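Local coordinates for protein ferulic acid esterase, AmCE1/Fae1A (Anaeromyces mucronatus, PDB 5CXX) that probably hydrolyses feruloyl esters as an alpha/beta-hydrolase of carbohydrate esterase family CE1, and binds ferulic acid in its ligand pocket, at residues Val58-His63 against Glu131-Tyr136. Numbering follows the deposited sequence.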
ATOM      1  N   VAL A  58      -0.419   8.692  -9.058  1.00 18.57           N
ATOM      2  CA  VAL A  58       0.674   7.957  -8.373  1.00 18.57           C
ATOM      3  C   VAL A  58       0.102   6.949  -7.369  1.00 19.68           C
ATOM      4  O   VAL A  58      -0.784   7.328  -6.583  1.00 19.39           O
ATOM      5  CB  VAL A  58       1.596   8.928  -7.610  1.00 18.65           C
ATOM      6  CG1 VAL A  58       2.805   8.184  -7.006  1.00 19.85           C
ATOM      7  CG2 VAL A  58       2.118  10.075  -8.530  1.00 20.86           C
ATOM      8  N   VAL A  59       0.612   5.713  -7.413  1.00 18.02           N
ATOM      9  CA  VAL A  59       0.361   4.757  -6.324  1.00 16.85           C
ATOM     10  C   VAL A  59       1.640   4.543  -5.521  1.00 16.91           C
ATOM     11  O   VAL A  59       2.690   4.269  -6.098  1.00 18.13           O
ATOM     12  CB  VAL A  59      -0.217   3.409  -6.837  1.00 22.08           C
ATOM     13  CG1 VAL A  59       0.607   2.760  -7.869  1.00 22.83           C
ATOM     14  CG2 VAL A  59      -0.434   2.420  -5.663  1.00 21.38           C
ATOM     15  N   TYR A  60       1.543   4.750  -4.206  1.00 15.53           N
ATOM     16  CA  TYR A  60       2.647   4.389  -3.300  1.00 15.35           C
ATOM     17  C   TYR A  60       2.366   3.028  -2.712  1.00 17.54           C
ATOM     18  O   TYR A  60       1.279   2.846  -2.147  1.00 17.01           O
ATOM     19  CB  TYR A  60       2.737   5.447  -2.178  1.00 16.80           C
ATOM     20  CG  TYR A  60       3.016   6.829  -2.691  1.00 17.16           C
ATOM     21  CD1 TYR A  60       4.326   7.203  -2.933  1.00 16.26           C
ATOM     22  CD2 TYR A  60       1.970   7.717  -2.987  1.00 17.47           C
ATOM     23  CE1 TYR A  60       4.610   8.472  -3.436  1.00 17.58           C
ATOM     24  CE2 TYR A  60       2.243   8.984  -3.496  1.00 17.16           C
ATOM     25  CZ  TYR A  60       3.584   9.330  -3.745  1.00 17.11           C
ATOM     26  OH  TYR A  60       3.852  10.619  -4.269  1.00 19.91           O
ATOM     27  N   TYR A  61       3.291   2.072  -2.882  1.00 15.79           N
ATOM     28  CA  TYR A  61       3.044   0.662  -2.502  1.00 14.89           C
ATOM     29  C   TYR A  61       4.079   0.246  -1.456  1.00 15.44           C
ATOM     30  O   TYR A  61       5.295   0.258  -1.755  1.00 16.40           O
ATOM     31  CB  TYR A  61       3.171  -0.169  -3.787  1.00 17.59           C
ATOM     32  CG  TYR A  61       2.652  -1.609  -3.737  1.00 15.37           C
ATOM     33  CD1 TYR A  61       2.180  -2.229  -2.557  1.00 16.46           C
ATOM     34  CD2 TYR A  61       2.647  -2.350  -4.920  1.00 18.38           C
ATOM     35  CE1 TYR A  61       1.688  -3.547  -2.620  1.00 17.69           C
ATOM     36  CE2 TYR A  61       2.144  -3.676  -4.955  1.00 17.74           C
ATOM     37  CZ  TYR A  61       1.693  -4.238  -3.790  1.00 17.17           C
ATOM     38  OH  TYR A  61       1.206  -5.524  -3.810  1.00 18.00           O
ATOM     39  N   LEU A  62       3.604  -0.085  -0.258  1.00 14.80           N
ATOM     40  CA  LEU A  62       4.448  -0.228   0.938  1.00 15.30           C
ATOM     41  C   LEU A  62       4.707  -1.689   1.275  1.00 16.62           C
ATOM     42  O   LEU A  62       3.774  -2.457   1.496  1.00 17.70           O
ATOM     43  CB  LEU A  62       3.747   0.454   2.142  1.00 16.13           C
ATOM     44  CG  LEU A  62       3.196   1.880   1.904  1.00 15.64           C
ATOM     45  CD1 LEU A  62       2.830   2.450   3.264  1.00 16.76           C
ATOM     46  CD2 LEU A  62       4.217   2.824   1.208  1.00 17.19           C
ATOM     47  N   HIS A  63       6.004  -2.069   1.403  1.00 15.11           N
ATOM     48  CA  HIS A  63       6.344  -3.398   1.864  1.00 14.14           C
ATOM     49  C   HIS A  63       6.042  -3.667   3.323  1.00 16.38           C
ATOM     50  O   HIS A  63       5.632  -2.780   4.082  1.00 17.49           O
ATOM     51  CB  HIS A  63       7.857  -3.591   1.619  1.00 17.41           C
ATOM     52  CG  HIS A  63       8.734  -2.646   2.422  1.00 15.98           C
ATOM     53  ND1 HIS A  63       8.952  -2.816   3.777  1.00 16.60           N
ATOM     54  CD2 HIS A  63       9.444  -1.553   2.048  1.00 17.49           C
ATOM     55  CE1 HIS A  63       9.774  -1.858   4.213  1.00 17.68           C
ATOM     56  NE2 HIS A  63      10.079  -1.073   3.185  1.00 17.18           N
ATOM     57  N   GLU A 131       5.811  14.663   4.215  1.00 18.67           N
ATOM     58  CA  GLU A 131       6.762  15.775   4.280  1.00 19.60           C
ATOM     59  C   GLU A 131       7.910  15.659   3.272  1.00 18.36           C
ATOM     60  O   GLU A 131       8.529  16.676   2.957  1.00 21.37           O
ATOM     61  CB  GLU A 131       7.404  15.888   5.684  1.00 20.52           C
ATOM     62  CG  GLU A 131       6.336  16.143   6.756  1.00 23.93           C
ATOM     63  CD  GLU A 131       6.961  16.188   8.137  1.00 34.32           C
ATOM     64  OE1 GLU A 131       8.173  16.444   8.270  1.00 42.58           O
ATOM     65  OE2 GLU A 131       6.251  15.939   9.102  1.00 43.63           O
ATOM     66  N   VAL A 132       8.223  14.434   2.836  1.00 19.36           N
ATOM     67  CA  VAL A 132       9.446  14.244   2.016  1.00 18.74           C
ATOM     68  C   VAL A 132       9.130  13.604   0.672  1.00 19.18           C
ATOM     69  O   VAL A 132       9.508  14.186  -0.366  1.00 19.14           O
ATOM     70  CB  VAL A 132      10.504  13.388   2.718  1.00 19.27           C
ATOM     71  CG1 VAL A 132      11.800  13.378   1.872  1.00 19.62           C
ATOM     72  CG2 VAL A 132      10.827  14.023   4.038  1.00 19.39           C
ATOM     73  N   ILE A 133       8.487  12.441   0.668  1.00 17.28           N
ATOM     74  CA  ILE A 133       8.336  11.725  -0.597  1.00 17.30           C
ATOM     75  C   ILE A 133       7.332  12.386  -1.549  1.00 19.41           C
ATOM     76  O   ILE A 133       7.627  12.577  -2.754  1.00 18.55           O
ATOM     77  CB  ILE A 133       7.928  10.294  -0.349  1.00 16.78           C
ATOM     78  CG1 ILE A 133       9.147   9.509   0.243  1.00 16.44           C
ATOM     79  CG2 ILE A 133       7.562   9.553  -1.675  1.00 19.77           C
ATOM     80  CD1 ILE A 133       8.742   8.076   0.671  1.00 17.54           C
ATOM     81  N   MET A 134       6.194  12.784  -1.045  1.00 17.95           N
ATOM     82  CA  MET A 134       5.213  13.419  -1.916  0.73 17.06           C
ATOM     83  C   MET A 134       5.735  14.710  -2.528  1.00 21.16           C
ATOM     84  O   MET A 134       5.610  14.929  -3.746  1.00 21.62           O
ATOM     85  CB  MET A 134       3.888  13.660  -1.170  0.73 19.46           C
ATOM     86  CG  MET A 134       3.131  12.409  -1.082  0.73 19.10           C
ATOM     87  SD  MET A 134       1.675  12.662  -0.056  0.73 21.20           S
ATOM     88  CE  MET A 134       0.561  13.250  -1.302  0.73 23.83           C
ATOM     89  N   PRO A 135       6.391  15.598  -1.722  1.00 19.15           N
ATOM     90  CA  PRO A 135       6.983  16.783  -2.380  1.00 22.17           C
ATOM     91  C   PRO A 135       8.092  16.405  -3.382  1.00 20.99           C
ATOM     92  O   PRO A 135       8.228  17.045  -4.427  1.00 23.37           O
ATOM     93  CB  PRO A 135       7.558  17.596  -1.203  1.00 23.94           C
ATOM     94  CG  PRO A 135       6.685  17.174  -0.010  1.00 24.36           C
ATOM     95  CD  PRO A 135       6.363  15.737  -0.239  1.00 20.90           C
ATOM     96  N   TYR A 136       8.889  15.378  -3.082  1.00 20.10           N
ATOM     97  CA  TYR A 136       9.926  14.980  -4.042  1.00 22.33           C
ATOM     98  C   TYR A 136       9.293  14.608  -5.391  1.00 21.13           C
ATOM     99  O   TYR A 136       9.741  15.009  -6.456  1.00 20.73           O
ATOM    100  CB  TYR A 136      10.697  13.795  -3.462  1.00 21.80           C
ATOM    101  CG  TYR A 136      11.883  13.428  -4.341  1.00 21.13           C
ATOM    102  CD1 TYR A 136      11.708  12.586  -5.451  1.00 22.77           C
ATOM    103  CD2 TYR A 136      13.174  13.904  -4.047  1.00 20.56           C
ATOM    104  CE1 TYR A 136      12.810  12.271  -6.299  1.00 21.78           C
ATOM    105  CE2 TYR A 136      14.246  13.585  -4.858  1.00 21.57           C
ATOM    106  CZ  TYR A 136      14.050  12.793  -5.989  1.00 23.83           C
ATOM    107  OH  TYR A 136      15.148  12.514  -6.793  1.00 25.61           O
TER
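Y60 reaches from strand 58-62 to I133 and M134 on helix 125-140, and the contact between the two segments is carried by this one ring. Its CB points toward the helix, and with chi1 at -61° CG lies opposite the carbonyl carbon and alongside the backbone N, which turns the ring toward the helix. Along the rim, Y60 CD1 is already 4.2 Å from I133 CG2. Y60 CE1 comes closer to the same methyl, at 3.6 Å, the two side chains running antiparallel where they meet. Further out the partner changes: Y60 CZ lies 4.1 Å from M134 CG. Y60 OH is nearer to M134 CG, at 3.7 Å; M134 was modelled in two conformers, and these distances hold for the one described. Both helix residues approach the ring obliquely. On one ring face, V58 CG1 of the same strand sits 3.5 Å above the plane, offset toward the rim, while L129 and M137 extend the packing along the helix. The Y60 and M134 CA atoms are 9.5 Å apart, a span bridged chiefly by the tyrosine, so an alanine here would probably leave a gap between strand and helix and take away the ring atoms that I133 CG2 and M134 CG pack on. Backbone bonds of Y60 to A151 and of V59 to I95 and V97 fix the strand inside the mixed sheet. Helix-on-sheet packing of this kind, around a mostly parallel central sheet, is characteristic of the alpha/beta-hydrolase fold.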